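Local structure of secreted effector protein sseI (Salmonella enterica subsp. enterica serovar Typhimurium, 4G29) at residues A[15-25]-A[87-96]. The protein is a secreted virulence effector whose catalytic domain has a papain-like fold of the cysteine protease superfamily and probably uses a catalytic cysteine. Residues are numbered along the deposited sequence; the frame is centred on the assembly and turned at random.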
ATOM      1  N   ASP A  15     -11.642  10.698  10.311  1.00 41.40           N
ATOM      2  CA  ASP A  15     -11.356  11.958   9.595  1.00 42.22           C
ATOM      3  C   ASP A  15     -12.201  12.078   8.324  1.00 40.90           C
ATOM      4  O   ASP A  15     -12.577  13.184   7.921  1.00 42.72           O
ATOM      5  CB  ASP A  15      -9.870  12.049   9.165  1.00 42.05           C
ATOM      6  CG  ASP A  15      -8.877  12.232  10.330  1.00 48.06           C
ATOM      7  OD1 ASP A  15      -9.252  12.357  11.526  1.00 50.17           O
ATOM      8  OD2 ASP A  15      -7.657  12.253  10.016  1.00 52.04           O
ATOM      9  N   ILE A  16     -12.444  10.940   7.669  1.00 36.38           N
ATOM     10  CA  ILE A  16     -13.338  10.838   6.494  1.00 35.26           C
ATOM     11  C   ILE A  16     -14.284   9.701   6.812  1.00 34.62           C
ATOM     12  O   ILE A  16     -14.021   8.963   7.746  1.00 34.73           O
ATOM     13  CB  ILE A  16     -12.550  10.563   5.157  1.00 33.51           C
ATOM     14  CG1 ILE A  16     -11.598   9.388   5.333  1.00 31.11           C
ATOM     15  CG2 ILE A  16     -11.828  11.875   4.691  1.00 36.02           C
ATOM     16  CD1 ILE A  16     -11.049   8.812   4.029  1.00 28.40           C
ATOM     17  N   ASP A  17     -15.359   9.511   6.048  1.00 35.92           N
ATOM     18  CA  ASP A  17     -16.274   8.411   6.401  1.00 36.45           C
ATOM     19  C   ASP A  17     -15.753   7.065   5.855  1.00 33.01           C
ATOM     20  O   ASP A  17     -16.356   6.438   4.967  1.00 33.45           O
ATOM     21  CB  ASP A  17     -17.709   8.676   5.987  1.00 39.61           C
ATOM     22  CG  ASP A  17     -18.707   7.827   6.791  1.00 43.22           C
ATOM     23  OD1 ASP A  17     -18.310   6.797   7.434  1.00 43.60           O
ATOM     24  OD2 ASP A  17     -19.894   8.192   6.785  1.00 54.46           O
ATOM     25  N   ALA A  18     -14.621   6.627   6.409  1.00 30.78           N
ATOM     26  CA  ALA A  18     -13.980   5.411   5.937  1.00 28.73           C
ATOM     27  C   ALA A  18     -14.841   4.168   6.121  1.00 28.35           C
ATOM     28  O   ALA A  18     -14.857   3.285   5.256  1.00 27.70           O
ATOM     29  CB  ALA A  18     -12.626   5.210   6.620  1.00 27.57           C
ATOM     30  N   ALA A  19     -15.576   4.091   7.229  1.00 30.91           N
ATOM     31  CA  ALA A  19     -16.402   2.910   7.477  1.00 31.41           C
ATOM     32  C   ALA A  19     -17.486   2.809   6.406  1.00 30.55           C
ATOM     33  O   ALA A  19     -17.712   1.732   5.834  1.00 31.10           O
ATOM     34  CB  ALA A  19     -17.024   2.957   8.874  1.00 33.40           C
ATOM     35  N   ALA A  20     -18.098   3.940   6.071  1.00 30.87           N
ATOM     36  CA  ALA A  20     -19.113   3.968   5.014  1.00 31.60           C
ATOM     37  C   ALA A  20     -18.540   3.618   3.646  1.00 29.82           C
ATOM     38  O   ALA A  20     -19.171   2.892   2.868  1.00 28.53           O
ATOM     39  CB  ALA A  20     -19.788   5.298   4.927  1.00 33.43           C
ATOM     40  N   TYR A  21     -17.368   4.172   3.340  1.00 28.21           N
ATOM     41  CA  TYR A  21     -16.690   3.863   2.099  1.00 26.40           C
ATOM     42  C   TYR A  21     -16.359   2.381   1.968  1.00 25.16           C
ATOM     43  O   TYR A  21     -16.546   1.800   0.901  1.00 25.37           O
ATOM     44  CB  TYR A  21     -15.399   4.692   1.981  1.00 25.75           C
ATOM     45  CG  TYR A  21     -15.615   6.184   1.800  1.00 25.71           C
ATOM     46  CD1 TYR A  21     -16.759   6.714   1.153  1.00 28.19           C
ATOM     47  CD2 TYR A  21     -14.665   7.075   2.217  1.00 28.18           C
ATOM     48  CE1 TYR A  21     -16.927   8.105   0.962  1.00 29.79           C
ATOM     49  CE2 TYR A  21     -14.823   8.451   2.017  1.00 29.53           C
ATOM     50  CZ  TYR A  21     -15.963   8.947   1.407  1.00 30.81           C
ATOM     51  OH  TYR A  21     -16.101  10.296   1.229  1.00 33.64           O
ATOM     52  N   LEU A  22     -15.878   1.760   3.049  1.00 25.41           N
ATOM     53  CA  LEU A  22     -15.610   0.316   3.005  1.00 24.56           C
ATOM     54  C   LEU A  22     -16.885  -0.490   2.735  1.00 26.10           C
ATOM     55  O   LEU A  22     -16.907  -1.395   1.914  1.00 25.30           O
ATOM     56  CB  LEU A  22     -14.897  -0.173   4.247  1.00 26.05           C
ATOM     57  CG  LEU A  22     -14.477  -1.656   4.274  1.00 25.62           C
ATOM     58  CD1 LEU A  22     -13.479  -1.953   3.099  1.00 23.93           C
ATOM     59  CD2 LEU A  22     -13.896  -2.038   5.621  1.00 28.03           C
ATOM     60  N   GLU A  23     -17.976  -0.139   3.397  1.00 27.79           N
ATOM     61  CA  GLU A  23     -19.236  -0.810   3.125  1.00 30.24           C
ATOM     62  C   GLU A  23     -19.693  -0.671   1.683  1.00 28.48           C
ATOM     63  O   GLU A  23     -20.219  -1.626   1.067  1.00 26.66           O
ATOM     64  CB  GLU A  23     -20.313  -0.242   4.058  1.00 33.32           C
ATOM     65  CG  GLU A  23     -20.145  -0.719   5.481  1.00 40.06           C
ATOM     66  CD  GLU A  23     -20.047  -2.245   5.578  1.00 48.12           C
ATOM     67  OE1 GLU A  23     -20.879  -2.949   4.932  1.00 51.35           O
ATOM     68  OE2 GLU A  23     -19.124  -2.727   6.296  1.00 53.95           O
ATOM     69  N   GLU A  24     -19.535   0.536   1.146  1.00 28.38           N
ATOM     70  CA  GLU A  24     -19.939   0.808  -0.219  1.00 29.23           C
ATOM     71  C   GLU A  24     -19.088  -0.000  -1.217  1.00 26.65           C
ATOM     72  O   GLU A  24     -19.606  -0.599  -2.155  1.00 25.88           O
ATOM     73  CB  GLU A  24     -19.810   2.308  -0.433  1.00 30.71           C
ATOM     74  CG  GLU A  24     -20.546   2.846  -1.554  1.00 35.91           C
ATOM     75  CD  GLU A  24     -20.478   4.363  -1.590  1.00 38.49           C
ATOM     76  OE1 GLU A  24     -20.070   5.024  -0.568  1.00 38.56           O
ATOM     77  OE2 GLU A  24     -20.837   4.863  -2.683  1.00 43.94           O
ATOM     78  N   LEU A  25     -17.784  -0.053  -0.977  1.00 24.51           N
ATOM     79  CA  LEU A  25     -16.912  -0.899  -1.791  1.00 22.83           C
ATOM     80  C   LEU A  25     -17.365  -2.363  -1.743  1.00 23.77           C
ATOM     81  O   LEU A  25     -17.403  -3.091  -2.776  1.00 23.24           O
ATOM     82  CB  LEU A  25     -15.461  -0.751  -1.339  1.00 22.32           C
ATOM     83  CG  LEU A  25     -14.852   0.556  -1.781  1.00 22.07           C
ATOM     84  CD1 LEU A  25     -13.649   0.798  -0.868  1.00 26.34           C
ATOM     85  CD2 LEU A  25     -14.475   0.515  -3.279  1.00 22.66           C
ATOM     86  N   LYS A  87      -8.106  15.026   0.063  1.00 32.12           N
ATOM     87  CA  LYS A  87      -9.436  15.501   0.362  1.00 34.50           C
ATOM     88  C   LYS A  87      -9.276  16.626   1.370  1.00 36.54           C
ATOM     89  O   LYS A  87      -8.840  16.405   2.494  1.00 35.46           O
ATOM     90  CB  LYS A  87     -10.256  14.350   0.926  1.00 34.61           C
ATOM     91  CG  LYS A  87     -11.683  14.687   1.273  1.00 39.78           C
ATOM     92  CD  LYS A  87     -12.690  14.096   0.309  1.00 44.97           C
ATOM     93  CE  LYS A  87     -14.099  14.514   0.757  1.00 48.57           C
ATOM     94  NZ  LYS A  87     -15.112  14.187  -0.239  1.00 52.00           N
ATOM     95  N   GLU A  88      -9.568  17.840   0.932  1.00 40.05           N
ATOM     96  CA  GLU A  88      -9.535  19.012   1.802  1.00 43.32           C
ATOM     97  C   GLU A  88      -8.157  19.268   2.392  1.00 43.01           C
ATOM     98  O   GLU A  88      -8.011  19.609   3.584  1.00 44.48           O
ATOM     99  CB  GLU A  88     -10.588  18.881   2.901  1.00 45.22           C
ATOM    100  CG  GLU A  88     -11.997  18.814   2.312  1.00 49.35           C
ATOM    101  CD  GLU A  88     -13.066  18.400   3.305  1.00 55.22           C
ATOM    102  OE1 GLU A  88     -12.769  17.648   4.269  1.00 58.58           O
ATOM    103  OE2 GLU A  88     -14.218  18.825   3.103  1.00 60.36           O
ATOM    104  N   GLY A  89      -7.149  19.145   1.542  1.00 41.09           N
ATOM    105  CA  GLY A  89      -5.772  19.418   1.939  1.00 41.07           C
ATOM    106  C   GLY A  89      -5.044  18.350   2.698  1.00 38.33           C
ATOM    107  O   GLY A  89      -3.914  18.574   3.116  1.00 39.24           O
ATOM    108  N   LYS A  90      -5.665  17.183   2.886  1.00 35.86           N
ATOM    109  CA  LYS A  90      -4.967  16.058   3.507  1.00 33.44           C
ATOM    110  C   LYS A  90      -5.032  14.843   2.595  1.00 29.19           C
ATOM    111  O   LYS A  90      -6.026  14.652   1.883  1.00 29.11           O
ATOM    112  CB  LYS A  90      -5.538  15.721   4.879  1.00 34.04           C
ATOM    113  CG  LYS A  90      -5.453  16.879   5.842  1.00 41.61           C
ATOM    114  CD  LYS A  90      -5.992  16.492   7.211  1.00 46.41           C
ATOM    115  CE  LYS A  90      -7.508  16.498   7.221  1.00 50.58           C
ATOM    116  NZ  LYS A  90      -8.083  17.891   7.236  1.00 53.47           N
ATOM    117  N   ASP A  91      -3.958  14.062   2.622  1.00 26.84           N
ATOM    118  CA  ASP A  91      -3.874  12.788   1.885  1.00 23.94           C
ATOM    119  C   ASP A  91      -4.457  11.633   2.695  1.00 22.78           C
ATOM    120  O   ASP A  91      -4.228  11.524   3.895  1.00 24.89           O
ATOM    121  CB  ASP A  91      -2.428  12.489   1.540  1.00 24.77           C
ATOM    122  CG  ASP A  91      -1.924  13.267   0.295  1.00 27.47           C
ATOM    123  OD1 ASP A  91      -2.738  13.919  -0.391  1.00 28.85           O
ATOM    124  OD2 ASP A  91      -0.688  13.208  -0.002  1.00 30.21           O
ATOM    125  N   TYR A  92      -5.217  10.775   2.005  1.00 20.60           N
ATOM    126  CA  TYR A  92      -5.695   9.495   2.529  1.00 19.65           C
ATOM    127  C   TYR A  92      -5.231   8.333   1.627  1.00 19.12           C
ATOM    128  O   TYR A  92      -5.105   8.485   0.417  1.00 19.20           O
ATOM    129  CB  TYR A  92      -7.236   9.556   2.619  1.00 21.07           C
ATOM    130  CG  TYR A  92      -7.660  10.614   3.597  1.00 20.88           C
ATOM    131  CD1 TYR A  92      -7.761  10.339   4.960  1.00 24.96           C
ATOM    132  CD2 TYR A  92      -7.830  11.921   3.177  1.00 26.89           C
ATOM    133  CE1 TYR A  92      -8.138  11.326   5.850  1.00 26.46           C
ATOM    134  CE2 TYR A  92      -8.175  12.897   4.047  1.00 26.12           C
ATOM    135  CZ  TYR A  92      -8.324  12.595   5.394  1.00 27.55           C
ATOM    136  OH  TYR A  92      -8.682  13.576   6.310  1.00 34.25           O
ATOM    137  N   VAL A  93      -4.971   7.205   2.253  1.00 19.48           N
ATOM    138  CA  VAL A  93      -4.537   6.006   1.574  1.00 18.96           C
ATOM    139  C   VAL A  93      -5.646   4.980   1.735  1.00 17.76           C
ATOM    140  O   VAL A  93      -6.038   4.654   2.845  1.00 20.45           O
ATOM    141  CB  VAL A  93      -3.236   5.464   2.124  1.00 18.25           C
ATOM    142  CG1 VAL A  93      -2.758   4.276   1.287  1.00 19.05           C
ATOM    143  CG2 VAL A  93      -2.149   6.576   2.121  1.00 19.17           C
ATOM    144  N   PHE A  94      -6.167   4.524   0.603  1.00 18.34           N
ATOM    145  CA  PHE A  94      -7.036   3.357   0.525  1.00 18.06           C
ATOM    146  C   PHE A  94      -6.146   2.154   0.215  1.00 17.92           C
ATOM    147  O   PHE A  94      -5.505   2.060  -0.868  1.00 17.57           O
ATOM    148  CB  PHE A  94      -8.090   3.559  -0.557  1.00 17.68           C
ATOM    149  CG  PHE A  94      -9.255   4.437  -0.169  1.00 20.86           C
ATOM    150  CD1 PHE A  94      -9.091   5.785   0.131  1.00 23.31           C
ATOM    151  CD2 PHE A  94     -10.561   3.935  -0.279  1.00 25.27           C
ATOM    152  CE1 PHE A  94     -10.209   6.610   0.437  1.00 28.03           C
ATOM    153  CE2 PHE A  94     -11.632   4.712  -0.028  1.00 23.82           C
ATOM    154  CZ  PHE A  94     -11.477   6.065   0.371  1.00 28.55           C
ATOM    155  N   ASP A  95      -6.089   1.229   1.160  1.00 17.89           N
ATOM    156  CA  ASP A  95      -5.271   0.040   1.026  1.00 17.62           C
ATOM    157  C   ASP A  95      -6.106  -1.145   1.472  1.00 17.16           C
ATOM    158  O   ASP A  95      -5.889  -1.724   2.543  1.00 17.64           O
ATOM    159  CB  ASP A  95      -3.997   0.216   1.873  1.00 18.42           C
ATOM    160  CG  ASP A  95      -2.992  -0.933   1.735  1.00 19.90           C
ATOM    161  OD1 ASP A  95      -3.248  -1.883   0.986  1.00 18.29           O
ATOM    162  OD2 ASP A  95      -1.930  -0.842   2.416  1.00 18.64           O
ATOM    163  N   VAL A  96      -7.087  -1.461   0.639  1.00 17.98           N
ATOM    164  CA  VAL A  96      -8.107  -2.440   0.961  1.00 18.27           C
ATOM    165  C   VAL A  96      -7.657  -3.915   0.826  1.00 20.01           C
ATOM    166  O   VAL A  96      -8.437  -4.803   1.118  1.00 21.19           O
ATOM    167  CB  VAL A  96      -9.447  -2.184   0.229  1.00 20.24           C
ATOM    168  CG1 VAL A  96      -9.952  -0.717   0.433  1.00 21.49           C
ATOM    169  CG2 VAL A  96      -9.355  -2.458  -1.264  1.00 18.27           C
TER
HETATM  170  O   HOH W   1      -6.338  13.393   8.111  1.00 28.99           O
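On one side of the papain-like sheet, helix 18-26 and the loop before it pack on strand 90-95, where Tyr92 faces the loop residues Asp15 and Ile16, while Phe94 and then Val96 face the helix. Ile16 buries more surface here than any other residue. Its CG2 sits over one face of the Tyr92 ring, 3.9 Å from the centroid and 19° off the normal, a CH-pi contact. With chi1 at 51°, CG1 lies between the backbone N and the carbonyl carbon, and CD1 reaches Tyr92 CD1 at 3.7 Å. Further along, Phe94 takes Tyr21 and Leu25 at its edge: Tyr21 CD2 comes to 3.8 Å from Phe94 CZ, the two side chains crossing nearly at right angles. Leu25 CD1 also meets Val96 CG1 at 4.2 Å. Phe58 stacks edge-to-face on Phe94, and helix 42-55 adds Val49 and Met53. Asp95 makes no contact with the helix; its OD1 is hydrogen-bonded to His80 NE2, consistent with a Cys-His-Asp triad completed by Cys42. At the Tyr92 end no direct hydrogen bond joins the segments; instead one water bridges them, donating to Asp15 OD2 at 2.6 Å and hydrogen-bonded to Tyr92 OH at 3.0 Å.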